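Local coordinates for major exported Hcp3 protein (Pseudomonas aeruginosa, PDB 3HE1), which probably serves as a ring-forming building block of the type VI secretion tube and is itself exported, at residues Gly37-Thr45 / Gly56-Gln64; Leu137-Tyr148 / His162-Ile173. One frame throughout, in Å; residues are numbered along the deposited sequence.

Overall arrangement
Interaction 1 closes before interaction 2 opens along the chain, and the two have centres about 15 Å apart; their nearest atoms come within about 6 Å without touching. Both reach the curled antiparallel sheet of the Hcp fold. Interaction 1 folds the loop after strand 37-38 against the turn that leads into strand 61-71, whereas interaction 2 joins strand 140-149 to strand 162-169 and, past the corner at 138-139, pairs the end of strand 129-137 with strand 172-177. Strand 86-95 links them, pairing with 61-71 along one edge and with 162-169 along the other. Interaction 2 also reaches a neighbouring subunit of the six-chain assembly, where strand 140-149 extends the sheet across the interface.

Interaction 1: Gly37-Thr45 / Gly56-Gln64; sequences GLITAGAFT and GHEDQVMVQ
His-57 brings its backbone O to 3.2 Å from Phe-44 CB, while its ring leads away from residues 37-45 to stack on Tyr-28, which also meets the Phe-44 ring edge-to-face, and to bond through NE2 to the hydroxyl of Tyr-121. Next along, Glu-58 offers its carbonyl to Phe-44: Phe-44 N donates to Glu-58 O at 3.2 Å, with an N-H...O angle of 158°, from well above the carbonyl plane. The exchange is returned by Glu-58 CA, whose C-H points almost straight at Phe-44 O (3.1 Å). Glu-58 CB packs 3.9 Å from Thr-45 CG2; Thr-45 OG1 bonds to Gly-42 O and caps the start of helix 46-49 through Ser-48 N. Asp-59 then grips two places at once. Asp-59 OD1 takes Gly-42 N on its anti lone pair at 3.0 Å, and Asp-59 O receives Thr-40 OG1 at 2.6 Å.

Two turns are thus bolted together, a type I turn from His-57 to Gln-60 and a type II turn from Thr-40 to Ala-43 with Gly-42 at positive phi. They sit beside the Hcp sheet, where the 56-64 segment leaves its turn to become strand 61-71. Gln-60 O comes close to Ala-43 C and Phe-44 N but makes no hydrogen bond to the latter. Last comes Met-62, present as selenomethionine. Because Phe-44 holds CG trans to its own backbone N (chi1 -160°), the ring extends to this residue: Phe-44 CE1 is 3.4 Å from Met-62 CB, and Met-62 SE stands 4.6 Å from the ring centroid in an oblique Met-aromatic contact. A water accepts from Met-62 N and bonds weakly to Ala-43 O.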
loop_
_atom_site.group_PDB
_atom_site.type_symbol
_atom_site.label_atom_id
_atom_site.label_comp_id
_atom_site.label_asym_id
_atom_site.label_seq_id
_atom_site.Cartn_x
_atom_site.Cartn_y
_atom_site.Cartn_z
ATOM N N GLY A 37 -23.239 32.617 11.934
ATOM C CA GLY A 37 -24.232 31.984 12.786
ATOM C C GLY A 37 -24.083 30.469 12.745
ATOM O O GLY A 37 -22.962 29.961 12.731
ATOM N N LEU A 38 -25.205 29.752 12.732
ATOM C CA LEU A 38 -25.194 28.291 12.674
ATOM C C LEU A 38 -24.957 27.859 11.236
ATOM O O LEU A 38 -25.835 27.995 10.378
ATOM C CB LEU A 38 -26.503 27.695 13.230
ATOM C CG LEU A 38 -26.554 26.167 13.418
ATOM C CD1 LEU A 38 -25.399 25.650 14.269
ATOM C CD2 LEU A 38 -27.881 25.710 14.004
ATOM N N ILE A 39 -23.760 27.351 10.975
ATOM C CA ILE A 39 -23.335 27.072 9.610
ATOM C C ILE A 39 -23.911 25.747 9.139
ATOM O O ILE A 39 -24.038 25.503 7.947
ATOM C CB ILE A 39 -21.798 27.123 9.484
ATOM C CG1 ILE A 39 -21.334 28.588 9.480
ATOM C CG2 ILE A 39 -21.311 26.379 8.234
ATOM C CD1 ILE A 39 -19.869 28.794 9.867
ATOM N N THR A 40 -24.303 24.911 10.091
ATOM C CA THR A 40 -24.794 23.579 9.776
ATOM C C THR A 40 -26.327 23.552 9.766
ATOM O O THR A 40 -26.936 22.487 9.715
ATOM C CB THR A 40 -24.269 22.571 10.808
ATOM O OG1 THR A 40 -24.796 22.911 12.096
ATOM C CG2 THR A 40 -22.740 22.612 10.874
ATOM N N ALA A 41 -26.944 24.730 9.813
ATOM C CA ALA A 41 -28.406 24.856 9.830
ATOM C C ALA A 41 -29.079 24.324 8.557
ATOM O O ALA A 41 -28.797 24.800 7.457
ATOM C CB ALA A 41 -28.805 26.315 10.058
ATOM N N GLY A 42 -29.980 23.355 8.710
ATOM C CA GLY A 42 -30.664 22.777 7.566
ATOM C C GLY A 42 -29.726 22.038 6.624
ATOM O O GLY A 42 -30.063 21.770 5.465
ATOM N N ALA A 43 -28.549 21.697 7.143
ATOM C CA ALA A 43 -27.495 21.066 6.361
ATOM C C ALA A 43 -27.560 19.533 6.275
ATOM O O ALA A 43 -26.909 18.947 5.409
ATOM C CB ALA A 43 -26.126 21.518 6.863
ATOM N N PHE A 44 -28.309 18.875 7.163
ATOM C CA PHE A 44 -28.606 17.446 6.963
ATOM C C PHE A 44 -30.098 17.257 6.709
ATOM O O PHE A 44 -30.874 16.911 7.615
ATOM C CB PHE A 44 -28.115 16.550 8.111
ATOM C CG PHE A 44 -27.964 15.081 7.726
ATOM C CD1 PHE A 44 -26.989 14.678 6.822
ATOM C CD2 PHE A 44 -28.790 14.110 8.279
ATOM C CE1 PHE A 44 -26.841 13.344 6.473
ATOM C CE2 PHE A 44 -28.644 12.770 7.933
ATOM C CZ PHE A 44 -27.667 12.389 7.032
ATOM N N THR A 45 -30.469 17.507 5.455
ATOM C CA THR A 45 -31.850 17.514 5.005
ATOM C C THR A 45 -31.882 16.968 3.582
ATOM O O THR A 45 -30.837 16.842 2.946
ATOM C CB THR A 45 -32.424 18.949 5.021
ATOM O OG1 THR A 45 -31.729 19.766 4.070
ATOM C CG2 THR A 45 -32.277 19.569 6.405
ATOM N N GLY A 56 -33.736 13.697 12.097
ATOM C CA GLY A 56 -33.229 13.742 13.455
ATOM C C GLY A 56 -31.971 14.574 13.662
ATOM O O GLY A 56 -31.540 14.770 14.796
ATOM N N HIS A 57 -31.377 15.065 12.580
ATOM C CA HIS A 57 -30.122 15.797 12.685
ATOM C C HIS A 57 -30.050 16.898 11.649
ATOM O O HIS A 57 -28.982 17.223 11.142
ATOM C CB HIS A 57 -28.933 14.843 12.580
ATOM C CG HIS A 57 -28.841 13.884 13.726
ATOM N ND1 HIS A 57 -29.352 12.606 13.670
ATOM C CD2 HIS A 57 -28.328 14.031 14.973
ATOM C CE1 HIS A 57 -29.145 12.000 14.827
ATOM N NE2 HIS A 57 -28.525 12.843 15.634
ATOM N N GLU A 58 -31.213 17.485 11.378
ATOM C CA GLU A 58 -31.400 18.449 10.297
ATOM C C GLU A 58 -30.496 19.679 10.375
ATOM O O GLU A 58 -30.215 20.294 9.356
ATOM C CB GLU A 58 -32.872 18.887 10.223
ATOM C CG GLU A 58 -33.839 17.798 9.734
ATOM C CD GLU A 58 -34.400 16.913 10.854
ATOM O OE1 GLU A 58 -34.018 17.088 12.035
ATOM O OE2 GLU A 58 -35.243 16.041 10.546
ATOM N N ASP A 59 -30.046 20.042 11.574
ATOM C CA ASP A 59 -29.223 21.241 11.725
ATOM C C ASP A 59 -27.782 20.888 12.026
ATOM O O ASP A 59 -27.019 21.701 12.554
ATOM C CB ASP A 59 -29.789 22.172 12.794
ATOM C CG ASP A 59 -31.185 22.622 12.471
ATOM O OD1 ASP A 59 -31.458 22.855 11.272
ATOM O OD2 ASP A 59 -32.008 22.720 13.409
ATOM N N GLN A 60 -27.423 19.661 11.676
ATOM C CA GLN A 60 -26.041 19.226 11.738
ATOM C C GLN A 60 -25.551 18.736 10.385
ATOM O O GLN A 60 -26.279 18.717 9.388
ATOM C CB GLN A 60 -25.867 18.100 12.762
ATOM C CG GLN A 60 -25.867 18.544 14.213
ATOM C CD GLN A 60 -26.174 17.395 15.153
ATOM O OE1 GLN A 60 -25.483 17.194 16.152
ATOM N NE2 GLN A 60 -27.207 16.623 14.828
ATOM N N VAL A 61 -24.297 18.324 10.385
ATOM C CA VAL A 61 -23.671 17.719 9.232
ATOM C C VAL A 61 -23.213 16.300 9.595
ATOM O O VAL A 61 -22.778 16.042 10.715
ATOM C CB VAL A 61 -22.495 18.599 8.744
ATOM C CG1 VAL A 61 -22.200 19.692 9.764
ATOM C CG2 VAL A 61 -21.259 17.761 8.469
HETATM N N MSE A 62 -23.329 15.392 8.633
HETATM C CA MSE A 62 -22.969 13.985 8.785
HETATM C C MSE A 62 -21.459 13.758 8.664
HETATM O O MSE A 62 -20.909 13.766 7.559
HETATM C CB MSE A 62 -23.659 13.208 7.672
HETATM C CG MSE A 62 -23.972 11.770 7.979
HETATM SE SE MSE A 62 -24.314 10.935 6.270
HETATM C CE MSE A 62 -22.588 11.352 5.435
ATOM N N VAL A 63 -20.792 13.532 9.790
ATOM C CA VAL A 63 -19.345 13.334 9.786
ATOM C C VAL A 63 -18.968 11.887 9.495
ATOM O O VAL A 63 -19.298 10.984 10.262
ATOM C CB VAL A 63 -18.728 13.733 11.118
ATOM C CG1 VAL A 63 -17.286 13.268 11.171
ATOM C CG2 VAL A 63 -18.829 15.230 11.304
ATOM N N GLN A 64 -18.276 11.674 8.380
ATOM C CA GLN A 64 -17.873 10.330 7.964
ATOM C C GLN A 64 -16.368 10.076 8.178
ATOM O O GLN A 64 -15.845 9.034 7.777
ATOM C CB GLN A 64 -18.282 10.067 6.503
ATOM C CG GLN A 64 -19.794 9.921 6.279
ATOM C CD GLN A 64 -20.259 8.471 6.145
ATOM O OE1 GLN A 64 -19.642 7.665 5.442
ATOM N NE2 GLN A 64 -21.368 8.141 6.803
HETATM O O HOH W 1 -24.241 16.839 5.828
#

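Interaction 2: Leu137-Tyr148 / His162-Ile173; sequences LEDAIIVDIKDY and HLEDVHFTYRKI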
loop_
_atom_site.group_PDB
_atom_site.type_symbol
_atom_site.label_atom_id
_atom_site.label_comp_id
_atom_site.label_asym_id
_atom_site.label_seq_id
_atom_site.Cartn_x
_atom_site.Cartn_y
_atom_site.Cartn_z
ATOM N N LEU A 137 -15.177 21.922 20.130
ATOM C CA LEU A 137 -14.206 23.004 20.003
ATOM C C LEU A 137 -14.815 24.343 20.383
ATOM O O LEU A 137 -15.965 24.625 20.061
ATOM C CB LEU A 137 -13.641 23.092 18.595
ATOM C CG LEU A 137 -13.229 21.752 17.985
ATOM C CD1 LEU A 137 -12.471 21.982 16.674
ATOM C CD2 LEU A 137 -12.397 20.942 18.976
ATOM N N GLU A 138 -14.025 25.145 21.094
ATOM C CA GLU A 138 -14.345 26.537 21.379
ATOM C C GLU A 138 -13.362 27.414 20.599
ATOM O O GLU A 138 -12.171 27.104 20.524
ATOM C CB GLU A 138 -14.265 26.831 22.894
ATOM C CG GLU A 138 -15.025 25.813 23.749
ATOM C CD GLU A 138 -15.458 26.328 25.116
ATOM O OE1 GLU A 138 -15.312 27.541 25.391
ATOM O OE2 GLU A 138 -15.961 25.505 25.914
ATOM N N ASP A 139 -13.877 28.491 20.005
ATOM C CA ASP A 139 -13.075 29.475 19.263
ATOM C C ASP A 139 -12.125 28.858 18.240
ATOM O O ASP A 139 -10.950 29.211 18.160
ATOM C CB ASP A 139 -12.338 30.421 20.216
ATOM C CG ASP A 139 -13.284 31.125 21.188
ATOM O OD1 ASP A 139 -14.517 30.912 21.101
ATOM O OD2 ASP A 139 -12.794 31.885 22.049
ATOM N N ALA A 140 -12.680 27.960 17.433
ATOM C CA ALA A 140 -11.924 27.230 16.441
ATOM C C ALA A 140 -11.767 28.032 15.159
ATOM O O ALA A 140 -12.496 28.990 14.909
ATOM C CB ALA A 140 -12.589 25.877 16.163
ATOM N N ILE A 141 -10.792 27.633 14.352
ATOM C CA ILE A 141 -10.502 28.285 13.084
ATOM C C ILE A 141 -10.280 27.191 12.042
ATOM O O ILE A 141 -9.580 26.214 12.311
ATOM C CB ILE A 141 -9.264 29.194 13.212
ATOM C CG1 ILE A 141 -9.585 30.389 14.118
ATOM C CG2 ILE A 141 -8.824 29.661 11.854
ATOM C CD1 ILE A 141 -8.430 30.886 14.978
ATOM N N ILE A 142 -10.897 27.316 10.870
ATOM C CA ILE A 142 -10.687 26.300 9.828
ATOM C C ILE A 142 -9.376 26.526 9.054
ATOM O O ILE A 142 -9.216 27.541 8.374
ATOM C CB ILE A 142 -11.854 26.254 8.833
ATOM C CG1 ILE A 142 -13.179 26.172 9.583
ATOM C CG2 ILE A 142 -11.683 25.084 7.861
ATOM C CD1 ILE A 142 -14.357 25.862 8.676
ATOM N N VAL A 143 -8.446 25.578 9.138
ATOM C CA VAL A 143 -7.110 25.817 8.612
ATOM C C VAL A 143 -6.849 25.254 7.216
ATOM O O VAL A 143 -5.911 25.674 6.549
ATOM C CB VAL A 143 -6.028 25.369 9.600
ATOM C CG1 VAL A 143 -5.892 26.409 10.705
ATOM C CG2 VAL A 143 -6.378 24.020 10.188
ATOM N N ASP A 144 -7.683 24.317 6.774
ATOM C CA ASP A 144 -7.621 23.822 5.405
ATOM C C ASP A 144 -8.762 22.884 5.072
ATOM O O ASP A 144 -9.352 22.247 5.942
ATOM C CB ASP A 144 -6.265 23.187 5.051
ATOM C CG ASP A 144 -5.540 22.622 6.250
ATOM O OD1 ASP A 144 -4.304 22.772 6.309
ATOM O OD2 ASP A 144 -6.192 22.027 7.131
ATOM N N ILE A 145 -9.111 22.871 3.790
ATOM C CA ILE A 145 -10.147 21.986 3.265
ATOM C C ILE A 145 -9.629 21.288 2.008
ATOM O O ILE A 145 -8.840 21.841 1.250
ATOM C CB ILE A 145 -11.477 22.732 2.980
ATOM C CG1 ILE A 145 -12.090 23.252 4.282
ATOM C CG2 ILE A 145 -12.477 21.823 2.269
ATOM C CD1 ILE A 145 -13.502 23.751 4.126
ATOM N N LYS A 146 -10.052 20.048 1.829
ATOM C CA LYS A 146 -9.717 19.270 0.649
ATOM C C LYS A 146 -11.007 18.664 0.104
ATOM O O LYS A 146 -11.738 17.971 0.823
ATOM C CB LYS A 146 -8.700 18.163 0.984
ATOM C CG LYS A 146 -8.785 16.932 0.068
ATOM C CD LYS A 146 -7.553 16.036 0.176
ATOM C CE LYS A 146 -7.664 14.815 -0.742
ATOM N NZ LYS A 146 -6.340 14.224 -1.122
ATOM N N ASP A 147 -11.303 18.965 -1.155
ATOM C CA ASP A 147 -12.420 18.340 -1.843
ATOM C C ASP A 147 -11.881 17.241 -2.743
ATOM O O ASP A 147 -10.932 17.465 -3.485
ATOM C CB ASP A 147 -13.183 19.378 -2.653
ATOM C CG ASP A 147 -14.087 20.237 -1.795
ATOM O OD1 ASP A 147 -14.410 19.828 -0.653
ATOM O OD2 ASP A 147 -14.487 21.318 -2.269
ATOM N N TYR A 148 -12.475 16.053 -2.673
ATOM C CA TYR A 148 -12.025 14.933 -3.496
ATOM C C TYR A 148 -13.148 13.932 -3.766
ATOM O O TYR A 148 -14.065 13.812 -2.958
ATOM C CB TYR A 148 -10.815 14.249 -2.845
ATOM C CG TYR A 148 -11.057 13.720 -1.449
ATOM C CD1 TYR A 148 -11.091 12.354 -1.212
ATOM C CD2 TYR A 148 -11.244 14.580 -0.367
ATOM C CE1 TYR A 148 -11.311 11.848 0.054
ATOM C CE2 TYR A 148 -11.472 14.079 0.919
ATOM C CZ TYR A 148 -11.498 12.704 1.115
ATOM O OH TYR A 148 -11.708 12.158 2.361
ATOM N N HIS A 162 -18.787 11.865 -3.171
ATOM C CA HIS A 162 -18.324 13.243 -3.134
ATOM C C HIS A 162 -17.927 13.605 -1.702
ATOM O O HIS A 162 -18.775 13.660 -0.800
ATOM C CB HIS A 162 -19.389 14.202 -3.689
ATOM C CG HIS A 162 -19.955 13.789 -5.020
ATOM N ND1 HIS A 162 -21.182 14.227 -5.475
ATOM C CD2 HIS A 162 -19.466 12.975 -5.985
ATOM C CE1 HIS A 162 -21.421 13.703 -6.664
ATOM N NE2 HIS A 162 -20.396 12.937 -6.996
ATOM N N LEU A 163 -16.633 13.838 -1.501
ATOM C CA LEU A 163 -16.071 13.960 -0.155
ATOM C C LEU A 163 -15.376 15.285 0.135
ATOM O O LEU A 163 -15.123 16.085 -0.760
ATOM C CB LEU A 163 -15.102 12.813 0.128
ATOM C CG LEU A 163 -15.700 11.422 0.315
ATOM C CD1 LEU A 163 -14.608 10.472 0.750
ATOM C CD2 LEU A 163 -16.820 11.469 1.341
ATOM N N GLU A 164 -15.047 15.494 1.402
ATOM C CA GLU A 164 -14.548 16.779 1.836
ATOM C C GLU A 164 -14.069 16.703 3.282
ATOM O O GLU A 164 -14.860 16.510 4.206
ATOM C CB GLU A 164 -15.657 17.807 1.668
ATOM C CG GLU A 164 -15.410 19.148 2.305
ATOM C CD GLU A 164 -16.477 20.162 1.908
ATOM O OE1 GLU A 164 -16.336 20.767 0.813
ATOM O OE2 GLU A 164 -17.452 20.345 2.686
ATOM N N ASP A 165 -12.759 16.831 3.460
ATOM C CA ASP A 165 -12.144 16.860 4.780
ATOM C C ASP A 165 -11.941 18.291 5.225
ATOM O O ASP A 165 -11.446 19.108 4.457
ATOM C CB ASP A 165 -10.763 16.202 4.747
ATOM C CG ASP A 165 -10.790 14.797 4.196
ATOM O OD1 ASP A 165 -11.851 14.138 4.241
ATOM O OD2 ASP A 165 -9.725 14.349 3.730
ATOM N N VAL A 166 -12.273 18.584 6.477
ATOM C CA VAL A 166 -12.038 19.920 7.022
ATOM C C VAL A 166 -11.221 19.892 8.313
ATOM O O VAL A 166 -11.462 19.056 9.178
ATOM C CB VAL A 166 -13.357 20.661 7.269
ATOM C CG1 VAL A 166 -13.086 22.049 7.833
ATOM C CG2 VAL A 166 -14.157 20.743 5.974
ATOM N N HIS A 167 -10.265 20.815 8.429
ATOM C CA HIS A 167 -9.373 20.890 9.589
ATOM C C HIS A 167 -9.567 22.148 10.411
ATOM O O HIS A 167 -9.560 23.257 9.877
ATOM C CB HIS A 167 -7.921 20.862 9.150
ATOM C CG HIS A 167 -7.603 19.762 8.212
ATOM N ND1 HIS A 167 -6.443 19.028 8.291
ATOM C CD2 HIS A 167 -8.300 19.253 7.161
ATOM C CE1 HIS A 167 -6.426 18.125 7.326
ATOM N NE2 HIS A 167 -7.548 18.241 6.631
ATOM N N PHE A 168 -9.701 21.962 11.719
ATOM C CA PHE A 168 -9.862 23.063 12.644
ATOM C C PHE A 168 -8.705 23.087 13.636
ATOM O O PHE A 168 -8.293 22.051 14.157
ATOM C CB PHE A 168 -11.145 22.905 13.453
ATOM C CG PHE A 168 -12.343 22.475 12.653
ATOM C CD1 PHE A 168 -13.324 23.400 12.296
ATOM C CD2 PHE A 168 -12.521 21.140 12.300
ATOM C CE1 PHE A 168 -14.458 23.008 11.579
ATOM C CE2 PHE A 168 -13.639 20.737 11.582
ATOM C CZ PHE A 168 -14.615 21.676 11.226
ATOM N N THR A 169 -8.179 24.271 13.899
ATOM C CA THR A 169 -7.475 24.484 15.136
ATOM C C THR A 169 -8.526 25.080 16.080
ATOM O O THR A 169 -9.687 25.232 15.687
ATOM C CB THR A 169 -6.248 25.384 14.960
ATOM O OG1 THR A 169 -6.661 26.693 14.548
ATOM C CG2 THR A 169 -5.299 24.768 13.923
ATOM N N TYR A 170 -8.132 25.371 17.317
ATOM C CA TYR A 170 -9.066 25.801 18.360
ATOM C C TYR A 170 -8.307 26.235 19.606
ATOM O O TYR A 170 -7.138 25.910 19.785
ATOM C CB TYR A 170 -9.981 24.650 18.758
ATOM C CG TYR A 170 -9.186 23.421 19.101
ATOM C CD1 TYR A 170 -8.559 23.296 20.333
ATOM C CD2 TYR A 170 -9.030 22.403 18.178
ATOM C CE1 TYR A 170 -7.815 22.175 20.639
ATOM C CE2 TYR A 170 -8.295 21.282 18.475
ATOM C CZ TYR A 170 -7.688 21.169 19.704
ATOM O OH TYR A 170 -6.944 20.044 19.987
ATOM N N ARG A 171 -8.991 26.964 20.472
ATOM C CA ARG A 171 -8.395 27.420 21.709
ATOM C C ARG A 171 -8.600 26.358 22.794
ATOM O O ARG A 171 -7.889 26.328 23.793
ATOM C CB ARG A 171 -9.005 28.763 22.120
ATOM C CG ARG A 171 -8.768 29.137 23.577
ATOM C CD ARG A 171 -9.685 30.266 24.054
ATOM N NE ARG A 171 -11.121 29.966 23.974
ATOM C CZ ARG A 171 -11.900 29.673 25.017
ATOM N NH1 ARG A 171 -11.390 29.612 26.241
ATOM N NH2 ARG A 171 -13.195 29.439 24.836
ATOM N N LYS A 172 -9.554 25.462 22.581
ATOM C CA LYS A 172 -9.899 24.527 23.625
ATOM C C LYS A 172 -10.818 23.457 23.107
ATOM O O LYS A 172 -11.620 23.686 22.220
ATOM C CB LYS A 172 -10.575 25.270 24.778
ATOM C CG LYS A 172 -10.977 24.415 25.969
ATOM C CD LYS A 172 -11.610 25.280 27.052
ATOM C CE LYS A 172 -12.170 24.446 28.190
ATOM N NZ LYS A 172 -12.822 25.304 29.200
ATOM N N ILE A 173 -10.711 22.286 23.705
ATOM C CA ILE A 173 -11.468 21.143 23.271
ATOM C C ILE A 173 -11.883 20.405 24.512
ATOM O O ILE A 173 -11.148 20.354 25.500
ATOM C CB ILE A 173 -10.587 20.227 22.459
ATOM C CG1 ILE A 173 -11.322 18.933 22.112
ATOM C CG2 ILE A 173 -9.346 19.954 23.247
ATOM C CD1 ILE A 173 -10.613 18.105 21.048
#
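Tyr-148 and Leu-163 close one end of this antiparallel ladder: Leu-163 CB lies over a face of the tyrosine ring, 3.9 Å from its centroid, in a CH-pi contact. In Tyr-148 a chi1 of 58° sets CG between the backbone N and the carbonyl carbon, and the ring reaches back over the neighbouring strand, so that Tyr-148 OH donates to Asp-165 OD1 at 2.7 Å, on the syn side of the carboxylate. Backbone bonds tie the strands in between, with Lys-146 and Asp-165 exchanging a matched pair and Ile-141 and Thr-169 another. On the opposite face of the sheet, Ile-145 CD1 packs against Val-166 CG2 (3.6 Å), and Ile-142 runs side by side with Phe-168, CG1 to CD1 3.9 Å.

Past Ala-140, Leu-137 CD1 touches Phe-168 CB and its CD2 rests off-centre on the Tyr-170 ring. Here Asp-139 and Ala-140 both face Leu-113 in a G1 beta bulge, at the corner where the chain changes sheet face. Arg-171 bridges that corner: NH2 reaches Glu-138 OE1 at 2.9 Å and NE reaches Asp-139 OD2 at 3.2 Å, both bent, weak hydrogen bonds within salt bridges.

Further out, Thr-93 shares Asp-165 OD1, His-87 bonds the Tyr-170 hydroxyl and helix 100-109 covers Ile-142 and Ile-145 through Leu-103, while residues 144-148 pair with a strand of a neighbouring subunit, so the sheet runs on across the interface, consistent with the ring assembly of Hcp proteins. On the buried face Glu-164 OE2 forms a salt bridge with Lys-94 and a hydrogen bond with Ser-100. Asp-147 OD1 and Glu-164 OE1 lie only 2.6 Å apart, and two carboxylate oxygens this near suggest that one of the acids is probably protonated.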